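Local structure of thylakoid lumenal 15 kDa protein 1, chloroplastic (Arabidopsis thaliana, 3N90) at residues K47-S52 against D67-D72; A61-A66 against V81-A86; D72-N77 against T92-T97; N87-T92 against D108-P113. The protein is of unknown function but, in this lumenal part of a chloroplast thylakoid protein, folds as a right-handed quadrilateral beta helix of pentapeptide repeats. The protein carries 2 engineered substitutions. All coordinates share one frame; numbering follows the deposited sequence.

Contact 1 (K47-S52 against D67-D72); sequences KLLGAS and DLRGAD
Leu-48 N donates to Asp-67 O at 2.7 Å, Gly-50 N to Arg-69 O, and in the reverse sense Asp-72 N to Ala-51 O. Beside these bonds, Asp-67 and Arg-69 form a salt bridge: NE of Arg-69 meets OD1 of Asp-67 at 2.9 Å, almost in the guanidinium plane, while NH2 takes OD2. Because CG of Asp-67 lies anti to its own N (chi1 180°), OD1 also accepts from Arg-69 N, making an Asx turn; NE and N approach this oxygen from opposite faces of the carboxylate. With an alanine in place of Asp-67, the guanidinium of Arg-69 would probably lose its anionic mate and be set free to turn. Lys-47 NZ and Asp-67 OD2, 5.2 Å apart, are joined by one water. Over one face of the guanidinium, toward its rim, sits the methyl CD1 of Leu-49, 3.5 Å from Arg-69 NH2. On the interior side Leu-48 and Leu-68 run alongside each other, CD1 of the former 3.7 Å from CD2 of the latter. Paired type II turns, Leu-48 to Ala-51 stacked on Leu-68 to Ala-71, coil on coil, characterise the pentapeptide-repeat beta helix.

Contact 2 (A61-A66 against V81-A86); sequences ADLSEA and VNLTNA
The carboxylate of Asp-62 and the amide of Asn-82 run parallel, their planes only 4° apart; OD1 of Asp-62 rests 3.7 Å from Asn-82 CB. Each flat group is held by donors two residues on in its own coil. CG of Asn-82 stands anti to the backbone N (chi1 -168°), which brings OD1 back to Thr-84: it accepts Thr-84 OG1 at 2.8 Å, in the carbonyl plane and on a lone pair, and also Thr-84 N, tilted from that plane. OD1 of Asp-62 holds Ser-64 OG on its syn side and Ser-64 N on its anti side, both somewhat out of plane, so two Asx turns sit in line. A leucine replacing Asn-82 would probably leave Thr-84 N and OG1 without their acceptor and loosen the start of that turn. The backbones join through Asn-82 N to Ala-61 O, Leu-63 N to Asn-82 O and Glu-65 N to Thr-84 O. Inward, CB of Leu-63 packs 3.6 Å from CD2 of Leu-83, and Leu-63 CD1 lies 4.2 Å from Val-81 CG1. The backbone of Asp-62 is bonded to the preceding coil at Ala-41 and Phe-43. Outward, Asn-85 OD1 accepts from Ala-131 N, in the loop that joins helix 116-125 to helix 137-140.

Contact 3 (D72-N77 against T92-T97); sequences DFSLAN and TMMGNT. Engineered in segment 92-97: Met-93 (natural residue Val), Met-94 (natural residue Thr).
Phe-73 N bonds to Thr-92 O at 2.7 Å and Leu-75 N to Met-94 O at 3.0 Å, which sets the type II turn from Phe-73 to Ala-76 on a differently shaped loop with an inverse gamma turn centred on Asn-96. OD1 of Asp-72 gathers three donors. Ser-74 OG comes in on the syn lone pair at 2.6 Å, whereas Ser-74 N and Thr-92 OG1 both arrive well out of the carboxylate plane, the latter at 2.9 Å from Asp-72 OD1. Thr-92 can reach it because OG1 stands between its own N and carbonyl carbon (chi1 44°). Ser-74 OG relays the network onward, accepting from Met-94 N at 3.0 Å, so one hydroxyl joins the carboxylate to the other coil. Met-93 and Met-94 are both engineered; CB of Met-93 lies against CB of Phe-73, and CB of Met-94 against Ser-74 OG. Thr-97 adds a weak bond from Leu-75 N to its OG1, while a CA-H...O contact brings its CA to 3.2 Å from Ala-76 O. At the outer side of the turn, Leu-75 crosses the side chain of Asn-96. The Phe-73 ring meets that of Phe-53 in the preceding coil, planes about 10° apart. Toward the C-terminus, Gln-118 of helix 116-125 donates to Met-93 O, and Arg-115, just before that helix, donates to Gly-95 O.

Contact 4 (N87-T92 against D108-P113); sequences NLEGAT and DFTDVP
Gly-90 N and Thr-110 O form the tight centre of this contact, 2.7 Å apart with an N-H...O angle of 164°. Val-112 is wedged beside it: chi1 171° puts CG1 anti to the backbone N and leaves CG2 beside that N, where it comes to 3.2 Å from Leu-88 O and also touches Ala-91 CB. Leu-88 points into the interior of the coil, CD1 over one face of the Phe-109 ring and CD2 4.1 Å from CE1 of that ring. Its N reaches Asp-108 O only through a weak, bent bond. Asn-87 and Asp-108 run together with planes 33° apart, and each starts an Asx turn: Asn-87 OD1 accepts Glu-89 N, and Asp-108 OD1 accepts Thr-110 N and OG1. The solvent side is looser. There the aliphatic part of Glu-89 merely runs along Thr-110, CG to CB 4.2 Å, and the exposed Asp-111 and Pro-113 add little beyond Pro-113 CD at 3.5 Å from Ala-91 O. Segment 87-92 is bonded to the coil before it through Leu-68 and Gly-70. On the other side lies the C-terminal cap: Thr-140 OG1 of helix 137-140 accepts from Phe-109 N, while Thr-133 and Asn-135 bond to Asp-108 OD2.

All four contacts lie in the coiled region between helix 10-13 and helix 116-125, and each joins one coil of the beta helix to the next. Their centres are 10 to 16 Å apart. Contacts 1 and 4 continue one another along one side, since segment 67-72 bonds to segment 87-92; contacts 2 and 3 lie on other sides of the coil. Along the chain contact 1 closes before contacts 3 and 4 open, but alternates with contact 2, as contact 3 does with contacts 2 and 4. Bridged residues are 20 apart in contacts 1 to 3, four pentapeptides or one turn of the square coil, and 21 in contact 4. Successive coils thus stack around one apolar interior, where Leu-63, Leu-68, Phe-73 and Leu-88 meet.

Contact 1 (K47-S52 against D67-D72)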
loop_
_atom_site.group_PDB
_atom_site.type_symbol
_atom_site.label_atom_id
_atom_site.label_comp_id
_atom_site.label_asym_id
_atom_site.label_seq_id
_atom_site.Cartn_x
_atom_site.Cartn_y
_atom_site.Cartn_z
ATOM N N LYS A 47 7.692 -4.887 -5.878
ATOM C CA LYS A 47 8.011 -5.695 -4.719
ATOM C C LYS A 47 8.474 -4.747 -3.620
ATOM O O LYS A 47 9.565 -4.142 -3.672
ATOM C CB LYS A 47 9.041 -6.801 -5.024
ATOM C CG LYS A 47 8.720 -7.693 -6.209
ATOM C CD LYS A 47 7.326 -8.331 -6.144
ATOM C CE LYS A 47 7.099 -9.340 -7.291
ATOM N NZ LYS A 47 6.038 -10.335 -6.918
ATOM N N LEU A 48 7.592 -4.571 -2.634
ATOM C CA LEU A 48 7.787 -3.555 -1.606
ATOM C C LEU A 48 7.764 -4.160 -0.187
ATOM O O LEU A 48 7.332 -3.510 0.786
ATOM C CB LEU A 48 6.685 -2.492 -1.728
ATOM C CG LEU A 48 6.845 -1.499 -2.902
ATOM C CD1 LEU A 48 5.525 -0.992 -3.432
ATOM C CD2 LEU A 48 7.723 -0.360 -2.394
ATOM N N LEU A 49 8.221 -5.403 -0.065
ATOM C CA LEU A 49 8.289 -5.996 1.241
ATOM C C LEU A 49 9.032 -5.075 2.215
ATOM O O LEU A 49 10.163 -4.664 1.945
ATOM C CB LEU A 49 8.960 -7.373 1.182
ATOM C CG LEU A 49 9.126 -8.086 2.538
ATOM C CD1 LEU A 49 8.888 -9.589 2.348
ATOM C CD2 LEU A 49 10.467 -7.786 3.251
ATOM N N GLY A 50 8.408 -4.743 3.339
ATOM C CA GLY A 50 9.132 -3.980 4.411
ATOM C C GLY A 50 9.421 -2.508 4.071
ATOM O O GLY A 50 10.080 -1.800 4.846
ATOM N N ALA A 51 8.854 -2.042 2.955
ATOM C CA ALA A 51 9.053 -0.634 2.514
ATOM C C ALA A 51 8.389 0.308 3.513
ATOM O O ALA A 51 7.425 -0.093 4.172
ATOM C CB ALA A 51 8.452 -0.428 1.100
ATOM N N SER A 52 8.875 1.549 3.639
ATOM C CA SER A 52 8.235 2.520 4.524
ATOM C C SER A 52 7.504 3.557 3.671
ATOM O O SER A 52 8.135 4.206 2.836
ATOM C CB SER A 52 9.226 3.256 5.411
ATOM O OG SER A 52 8.578 4.255 6.201
ATOM N N ASP A 67 3.493 -6.436 -3.812
ATOM C CA ASP A 67 3.887 -7.142 -2.602
ATOM C C ASP A 67 4.200 -6.104 -1.538
ATOM O O ASP A 67 5.222 -5.438 -1.600
ATOM C CB ASP A 67 5.098 -8.036 -2.900
ATOM C CG ASP A 67 5.594 -8.810 -1.688
ATOM O OD1 ASP A 67 5.015 -8.682 -0.573
ATOM O OD2 ASP A 67 6.605 -9.550 -1.850
ATOM N N LEU A 68 3.270 -5.909 -0.590
ATOM C CA LEU A 68 3.403 -4.915 0.486
ATOM C C LEU A 68 3.560 -5.584 1.859
ATOM O O LEU A 68 3.295 -4.978 2.883
ATOM C CB LEU A 68 2.173 -3.985 0.493
ATOM C CG LEU A 68 1.909 -3.239 -0.829
ATOM C CD1 LEU A 68 0.484 -2.620 -0.822
ATOM C CD2 LEU A 68 3.008 -2.202 -1.055
ATOM N N ARG A 69 3.988 -6.849 1.885
ATOM C CA ARG A 69 4.134 -7.519 3.167
ATOM C C ARG A 69 5.039 -6.749 4.105
ATOM O O ARG A 69 6.178 -6.379 3.761
ATOM C CB ARG A 69 4.651 -8.952 2.972
ATOM C CG ARG A 69 3.654 -9.820 2.183
ATOM C CD ARG A 69 4.295 -11.169 1.879
ATOM N NE ARG A 69 5.450 -11.030 0.989
ATOM C CZ ARG A 69 6.417 -11.940 0.854
ATOM N NH1 ARG A 69 6.367 -13.072 1.568
ATOM N NH2 ARG A 69 7.425 -11.734 -0.014
ATOM N N GLY A 70 4.547 -6.467 5.310
ATOM C CA GLY A 70 5.313 -5.812 6.339
ATOM C C GLY A 70 5.614 -4.321 6.090
ATOM O O GLY A 70 6.378 -3.688 6.842
ATOM N N ALA A 71 5.002 -3.763 5.042
ATOM C CA ALA A 71 5.226 -2.335 4.758
ATOM C C ALA A 71 4.552 -1.469 5.795
ATOM O O ALA A 71 3.548 -1.883 6.406
ATOM C CB ALA A 71 4.722 -1.980 3.386
ATOM N N ASP A 72 5.069 -0.249 5.947
ATOM C CA ASP A 72 4.509 0.658 6.949
ATOM C C ASP A 72 3.734 1.778 6.263
ATOM O O ASP A 72 4.338 2.600 5.559
ATOM C CB ASP A 72 5.595 1.246 7.810
ATOM C CG ASP A 72 5.039 2.078 8.979
ATOM O OD1 ASP A 72 3.826 1.986 9.273
ATOM O OD2 ASP A 72 5.812 2.809 9.605
HETATM O O HOH W 1 7.028 -11.006 -4.171
HETATM O O HOH W 2 8.980 -7.558 -2.009
HETATM O O HOH W 3 8.220 3.157 8.671
#

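Contact 2 (A61-A66 against V81-A86)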
loop_
_atom_site.group_PDB
_atom_site.type_symbol
_atom_site.label_atom_id
_atom_site.label_comp_id
_atom_site.label_asym_id
_atom_site.label_seq_id
_atom_site.Cartn_x
_atom_site.Cartn_y
_atom_site.Cartn_z
ATOM N N ALA A 61 -2.363 6.715 -6.217
ATOM C CA ALA A 61 -1.299 5.818 -6.651
ATOM C C ALA A 61 -1.884 4.470 -7.073
ATOM O O ALA A 61 -2.958 4.084 -6.595
ATOM C CB ALA A 61 -0.277 5.631 -5.550
ATOM N N ASP A 62 -1.171 3.769 -7.945
ATOM C CA ASP A 62 -1.479 2.372 -8.288
ATOM C C ASP A 62 -0.578 1.393 -7.526
ATOM O O ASP A 62 0.608 1.251 -7.826
ATOM C CB ASP A 62 -1.364 2.166 -9.798
ATOM C CG ASP A 62 -2.000 0.845 -10.265
ATOM O OD1 ASP A 62 -2.402 0.031 -9.400
ATOM O OD2 ASP A 62 -2.055 0.626 -11.504
ATOM N N LEU A 63 -1.122 0.765 -6.491
ATOM C CA LEU A 63 -0.394 -0.304 -5.810
ATOM C C LEU A 63 -0.975 -1.721 -6.140
ATOM O O LEU A 63 -0.763 -2.699 -5.399
ATOM C CB LEU A 63 -0.362 -0.024 -4.315
ATOM C CG LEU A 63 0.707 0.957 -3.788
ATOM C CD1 LEU A 63 0.320 1.178 -2.346
ATOM C CD2 LEU A 63 2.089 0.346 -3.785
ATOM N N SER A 64 -1.736 -1.802 -7.223
ATOM C CA SER A 64 -2.385 -3.077 -7.590
ATOM C C SER A 64 -1.334 -4.168 -7.794
ATOM O O SER A 64 -0.246 -3.890 -8.301
ATOM C CB SER A 64 -3.325 -2.926 -8.795
ATOM O OG SER A 64 -2.638 -2.593 -9.976
ATOM N N GLU A 65 -1.631 -5.365 -7.297
ATOM C CA GLU A 65 -0.745 -6.537 -7.386
ATOM C C GLU A 65 0.649 -6.359 -6.754
ATOM O O GLU A 65 1.576 -7.155 -6.988
ATOM C CB GLU A 65 -0.676 -7.037 -8.853
ATOM C CG GLU A 65 -1.862 -7.981 -9.270
ATOM C CD GLU A 65 -1.686 -9.480 -8.873
ATOM O OE1 GLU A 65 -1.471 -9.817 -7.677
ATOM O OE2 GLU A 65 -1.805 -10.350 -9.769
ATOM N N ALA A 66 0.803 -5.312 -5.946
ATOM C CA ALA A 66 2.046 -5.098 -5.231
ATOM C C ALA A 66 2.236 -6.073 -4.070
ATOM O O ALA A 66 1.268 -6.473 -3.415
ATOM C CB ALA A 66 2.122 -3.659 -4.728
ATOM N N VAL A 81 -6.416 5.123 -3.843
ATOM C CA VAL A 81 -5.302 4.296 -4.257
ATOM C C VAL A 81 -5.880 2.983 -4.733
ATOM O O VAL A 81 -6.821 2.477 -4.137
ATOM C CB VAL A 81 -4.361 4.015 -3.056
ATOM C CG1 VAL A 81 -3.341 2.917 -3.377
ATOM C CG2 VAL A 81 -3.640 5.310 -2.600
ATOM N N ASN A 82 -5.304 2.430 -5.795
ATOM C CA ASN A 82 -5.705 1.123 -6.249
ATOM C C ASN A 82 -4.895 0.064 -5.517
ATOM O O ASN A 82 -3.662 -0.009 -5.659
ATOM C CB ASN A 82 -5.543 1.023 -7.758
ATOM C CG ASN A 82 -6.207 -0.212 -8.333
ATOM O OD1 ASN A 82 -6.625 -1.110 -7.602
ATOM N ND2 ASN A 82 -6.302 -0.260 -9.659
ATOM N N LEU A 83 -5.581 -0.705 -4.672
ATOM C CA LEU A 83 -4.945 -1.801 -3.960
ATOM C C LEU A 83 -5.466 -3.203 -4.376
ATOM O O LEU A 83 -5.292 -4.174 -3.638
ATOM C CB LEU A 83 -5.038 -1.633 -2.439
ATOM C CG LEU A 83 -4.153 -0.560 -1.746
ATOM C CD1 LEU A 83 -4.710 -0.361 -0.327
ATOM C CD2 LEU A 83 -2.721 -0.950 -1.703
ATOM N N THR A 84 -6.051 -3.272 -5.562
ATOM C CA THR A 84 -6.572 -4.534 -6.096
ATOM C C THR A 84 -5.459 -5.576 -6.093
ATOM O O THR A 84 -4.361 -5.336 -6.647
ATOM C CB THR A 84 -7.088 -4.371 -7.534
ATOM O OG1 THR A 84 -8.155 -3.425 -7.576
ATOM C CG2 THR A 84 -7.586 -5.729 -8.088
ATOM N N ASN A 85 -5.734 -6.703 -5.434
ATOM C CA ASN A 85 -4.828 -7.838 -5.318
ATOM C C ASN A 85 -3.493 -7.578 -4.605
ATOM O O ASN A 85 -2.565 -8.386 -4.695
ATOM C CB ASN A 85 -4.578 -8.458 -6.703
ATOM C CG ASN A 85 -5.795 -9.201 -7.236
ATOM O OD1 ASN A 85 -6.379 -10.016 -6.527
ATOM N ND2 ASN A 85 -6.156 -8.942 -8.484
ATOM N N ALA A 86 -3.401 -6.470 -3.878
ATOM C CA ALA A 86 -2.193 -6.141 -3.179
ATOM C C ALA A 86 -2.088 -7.027 -1.947
ATOM O O ALA A 86 -3.107 -7.302 -1.264
ATOM C CB ALA A 86 -2.181 -4.642 -2.796
#

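Contact 3 (D72-N77 against T92-T97)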
loop_
_atom_site.group_PDB
_atom_site.type_symbol
_atom_site.label_atom_id
_atom_site.label_comp_id
_atom_site.label_asym_id
_atom_site.label_seq_id
_atom_site.Cartn_x
_atom_site.Cartn_y
_atom_site.Cartn_z
ATOM N N ASP A 72 5.069 -0.249 5.947
ATOM C CA ASP A 72 4.509 0.658 6.949
ATOM C C ASP A 72 3.734 1.778 6.263
ATOM O O ASP A 72 4.338 2.600 5.559
ATOM C CB ASP A 72 5.595 1.246 7.810
ATOM C CG ASP A 72 5.039 2.078 8.979
ATOM O OD1 ASP A 72 3.826 1.986 9.273
ATOM O OD2 ASP A 72 5.812 2.809 9.605
ATOM N N PHE A 73 2.414 1.804 6.464
ATOM C CA PHE A 73 1.606 2.874 5.919
ATOM C C PHE A 73 1.133 3.816 7.043
ATOM O O PHE A 73 0.202 4.592 6.849
ATOM C CB PHE A 73 0.383 2.327 5.183
ATOM C CG PHE A 73 0.713 1.622 3.914
ATOM C CD1 PHE A 73 0.815 2.328 2.713
ATOM C CD2 PHE A 73 0.906 0.252 3.908
ATOM C CE1 PHE A 73 1.121 1.660 1.522
ATOM C CE2 PHE A 73 1.209 -0.402 2.739
ATOM C CZ PHE A 73 1.310 0.305 1.545
ATOM N N SER A 74 1.763 3.742 8.204
ATOM C CA SER A 74 1.311 4.588 9.320
ATOM C C SER A 74 1.323 6.046 8.886
ATOM O O SER A 74 2.287 6.484 8.284
ATOM C CB SER A 74 2.194 4.380 10.536
ATOM O OG SER A 74 2.112 3.010 10.922
ATOM N N LEU A 75 0.237 6.754 9.200
ATOM C CA LEU A 75 0.089 8.216 8.933
ATOM C C LEU A 75 0.008 8.569 7.452
ATOM O O LEU A 75 -0.066 9.759 7.107
ATOM C CB LEU A 75 1.226 9.050 9.556
ATOM C CG LEU A 75 1.611 8.810 11.025
ATOM C CD1 LEU A 75 2.465 9.919 11.573
ATOM C CD2 LEU A 75 0.362 8.662 11.825
ATOM N N ALA A 76 0.057 7.567 6.580
ATOM C CA ALA A 76 0.018 7.828 5.142
ATOM C C ALA A 76 -1.371 8.256 4.680
ATOM O O ALA A 76 -2.414 7.844 5.247
ATOM C CB ALA A 76 0.490 6.569 4.325
ATOM N N ASN A 77 -1.362 9.071 3.636
ATOM C CA ASN A 77 -2.568 9.399 2.882
ATOM C C ASN A 77 -2.701 8.366 1.754
ATOM O O ASN A 77 -1.989 8.423 0.757
ATOM C CB ASN A 77 -2.449 10.839 2.354
ATOM C CG ASN A 77 -3.685 11.298 1.643
ATOM O OD1 ASN A 77 -4.569 10.492 1.353
ATOM N ND2 ASN A 77 -3.771 12.603 1.366
ATOM N N THR A 92 1.673 -2.359 8.588
ATOM C CA THR A 92 1.126 -1.501 9.658
ATOM C C THR A 92 0.486 -0.257 9.085
ATOM O O THR A 92 0.906 0.196 8.028
ATOM C CB THR A 92 2.195 -1.124 10.694
ATOM O OG1 THR A 92 3.405 -0.764 10.035
ATOM C CG2 THR A 92 2.489 -2.321 11.577
ATOM N N MET A 93 -0.543 0.261 9.768
ATOM C CA MET A 93 -1.230 1.468 9.331
ATOM C C MET A 93 -1.777 2.200 10.552
ATOM O O MET A 93 -2.978 2.379 10.689
ATOM C CB MET A 93 -2.281 1.210 8.197
ATOM C CG MET A 93 -3.250 0.023 8.424
ATOM S SD MET A 93 -4.153 -0.459 6.886
ATOM C CE MET A 93 -2.846 -1.244 5.943
ATOM N N MET A 94 -0.864 2.620 11.430
ATOM C CA MET A 94 -1.218 3.375 12.649
ATOM C C MET A 94 -1.642 4.822 12.452
ATOM O O MET A 94 -1.272 5.503 11.468
ATOM C CB MET A 94 -0.057 3.378 13.629
ATOM C CG MET A 94 0.227 2.027 14.216
ATOM S SD MET A 94 1.710 2.111 15.249
ATOM C CE MET A 94 2.953 1.482 14.123
ATOM N N GLY A 95 -2.434 5.286 13.413
ATOM C CA GLY A 95 -2.868 6.682 13.449
ATOM C C GLY A 95 -3.797 7.090 12.327
ATOM O O GLY A 95 -4.532 6.276 11.779
ATOM N N ASN A 96 -3.731 8.378 12.025
ATOM C CA ASN A 96 -4.555 9.094 11.070
ATOM C C ASN A 96 -4.256 8.764 9.609
ATOM O O ASN A 96 -4.001 9.672 8.808
ATOM C CB ASN A 96 -4.239 10.572 11.248
ATOM C CG ASN A 96 -2.718 10.847 11.208
ATOM O OD1 ASN A 96 -2.039 10.660 12.214
ATOM N ND2 ASN A 96 -2.184 11.243 10.034
ATOM N N THR A 97 -4.293 7.488 9.268
ATOM C CA THR A 97 -4.113 7.040 7.884
ATOM C C THR A 97 -5.498 7.107 7.265
ATOM O O THR A 97 -6.482 6.712 7.908
ATOM C CB THR A 97 -3.604 5.577 7.855
ATOM O OG1 THR A 97 -2.520 5.424 8.786
ATOM C CG2 THR A 97 -3.126 5.173 6.466
HETATM O O HOH W 4 -4.069 10.475 6.062
#

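Contact 4 (N87-T92 against D108-P113)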
loop_
_atom_site.group_PDB
_atom_site.type_symbol
_atom_site.label_atom_id
_atom_site.label_comp_id
_atom_site.label_asym_id
_atom_site.label_seq_id
_atom_site.Cartn_x
_atom_site.Cartn_y
_atom_site.Cartn_z
ATOM N N ASN A 87 -0.890 -7.500 -1.670
ATOM C CA ASN A 87 -0.665 -8.294 -0.469
ATOM C C ASN A 87 -0.120 -7.426 0.676
ATOM O O ASN A 87 1.043 -6.994 0.667
ATOM C CB ASN A 87 0.203 -9.549 -0.739
ATOM C CG ASN A 87 0.334 -10.443 0.487
ATOM O OD1 ASN A 87 -0.247 -10.170 1.540
ATOM N ND2 ASN A 87 1.097 -11.528 0.358
ATOM N N LEU A 88 -0.982 -7.099 1.652
ATOM C CA LEU A 88 -0.512 -6.331 2.811
ATOM C C LEU A 88 -0.226 -7.168 4.049
ATOM O O LEU A 88 -0.209 -6.649 5.151
ATOM C CB LEU A 88 -1.480 -5.147 3.148
ATOM C CG LEU A 88 -1.640 -4.130 2.007
ATOM C CD1 LEU A 88 -2.803 -4.513 1.101
ATOM C CD2 LEU A 88 -1.887 -2.753 2.553
ATOM N N GLU A 89 -0.007 -8.476 3.870
ATOM C CA GLU A 89 0.193 -9.319 5.041
ATOM C C GLU A 89 1.211 -8.718 6.013
ATOM O O GLU A 89 2.379 -8.445 5.654
ATOM C CB GLU A 89 0.556 -10.734 4.581
ATOM C CG GLU A 89 1.037 -11.705 5.621
ATOM C CD GLU A 89 1.986 -12.731 4.950
ATOM O OE1 GLU A 89 1.690 -13.200 3.807
ATOM O OE2 GLU A 89 3.034 -13.037 5.552
ATOM N N GLY A 90 0.776 -8.465 7.251
ATOM C CA GLY A 90 1.661 -7.968 8.295
ATOM C C GLY A 90 2.149 -6.527 8.180
ATOM O O GLY A 90 3.084 -6.102 8.879
ATOM N N ALA A 91 1.536 -5.793 7.272
ATOM C CA ALA A 91 1.793 -4.347 7.192
ATOM C C ALA A 91 1.262 -3.615 8.429
ATOM O O ALA A 91 0.506 -4.198 9.243
ATOM C CB ALA A 91 1.173 -3.758 5.896
ATOM N N THR A 92 1.673 -2.359 8.588
ATOM C CA THR A 92 1.126 -1.501 9.658
ATOM C C THR A 92 0.486 -0.257 9.085
ATOM O O THR A 92 0.906 0.196 8.028
ATOM C CB THR A 92 2.195 -1.124 10.694
ATOM O OG1 THR A 92 3.405 -0.764 10.035
ATOM C CG2 THR A 92 2.489 -2.321 11.577
ATOM N N ASP A 108 -5.016 -8.204 0.590
ATOM C CA ASP A 108 -4.854 -9.081 1.737
ATOM C C ASP A 108 -4.339 -8.353 2.985
ATOM O O ASP A 108 -3.180 -7.956 3.066
ATOM C CB ASP A 108 -3.981 -10.301 1.339
ATOM C CG ASP A 108 -3.994 -11.405 2.368
ATOM O OD1 ASP A 108 -4.066 -11.112 3.578
ATOM O OD2 ASP A 108 -3.877 -12.586 1.950
ATOM N N PHE A 109 -5.218 -8.200 3.991
ATOM C CA PHE A 109 -4.903 -7.480 5.208
ATOM C C PHE A 109 -4.575 -8.381 6.436
ATOM O O PHE A 109 -4.736 -7.947 7.562
ATOM C CB PHE A 109 -6.061 -6.510 5.561
ATOM C CG PHE A 109 -6.208 -5.332 4.619
ATOM C CD1 PHE A 109 -5.538 -4.143 4.900
ATOM C CD2 PHE A 109 -7.054 -5.388 3.514
ATOM C CE1 PHE A 109 -5.680 -3.010 4.059
ATOM C CE2 PHE A 109 -7.213 -4.284 2.658
ATOM C CZ PHE A 109 -6.518 -3.078 2.932
ATOM N N THR A 110 -4.105 -9.614 6.213
ATOM C CA THR A 110 -3.645 -10.475 7.339
ATOM C C THR A 110 -2.700 -9.863 8.325
ATOM O O THR A 110 -1.649 -9.299 7.958
ATOM C CB THR A 110 -2.937 -11.745 6.830
ATOM O OG1 THR A 110 -3.874 -12.548 6.147
ATOM C CG2 THR A 110 -2.308 -12.536 8.001
ATOM N N ASP A 111 -3.031 -10.025 9.607
ATOM C CA ASP A 111 -2.221 -9.521 10.709
ATOM C C ASP A 111 -1.931 -8.035 10.582
ATOM O O ASP A 111 -0.978 -7.536 11.175
ATOM C CB ASP A 111 -0.883 -10.255 10.824
ATOM C CG ASP A 111 -0.990 -11.582 11.484
ATOM O OD1 ASP A 111 -2.046 -11.907 12.079
ATOM O OD2 ASP A 111 0.025 -12.304 11.400
ATOM N N VAL A 112 -2.757 -7.315 9.824
ATOM C CA VAL A 112 -2.638 -5.877 9.851
ATOM C C VAL A 112 -3.474 -5.465 11.046
ATOM O O VAL A 112 -4.708 -5.695 11.039
ATOM C CB VAL A 112 -3.169 -5.221 8.545
ATOM C CG1 VAL A 112 -3.237 -3.679 8.691
ATOM C CG2 VAL A 112 -2.290 -5.645 7.368
ATOM N N PRO A 113 -2.817 -4.899 12.073
ATOM C CA PRO A 113 -3.569 -4.424 13.233
ATOM C C PRO A 113 -4.453 -3.252 12.778
ATOM O O PRO A 113 -4.008 -2.396 12.022
ATOM C CB PRO A 113 -2.470 -3.942 14.196
ATOM C CG PRO A 113 -1.197 -4.577 13.683
ATOM C CD PRO A 113 -1.376 -4.630 12.214
#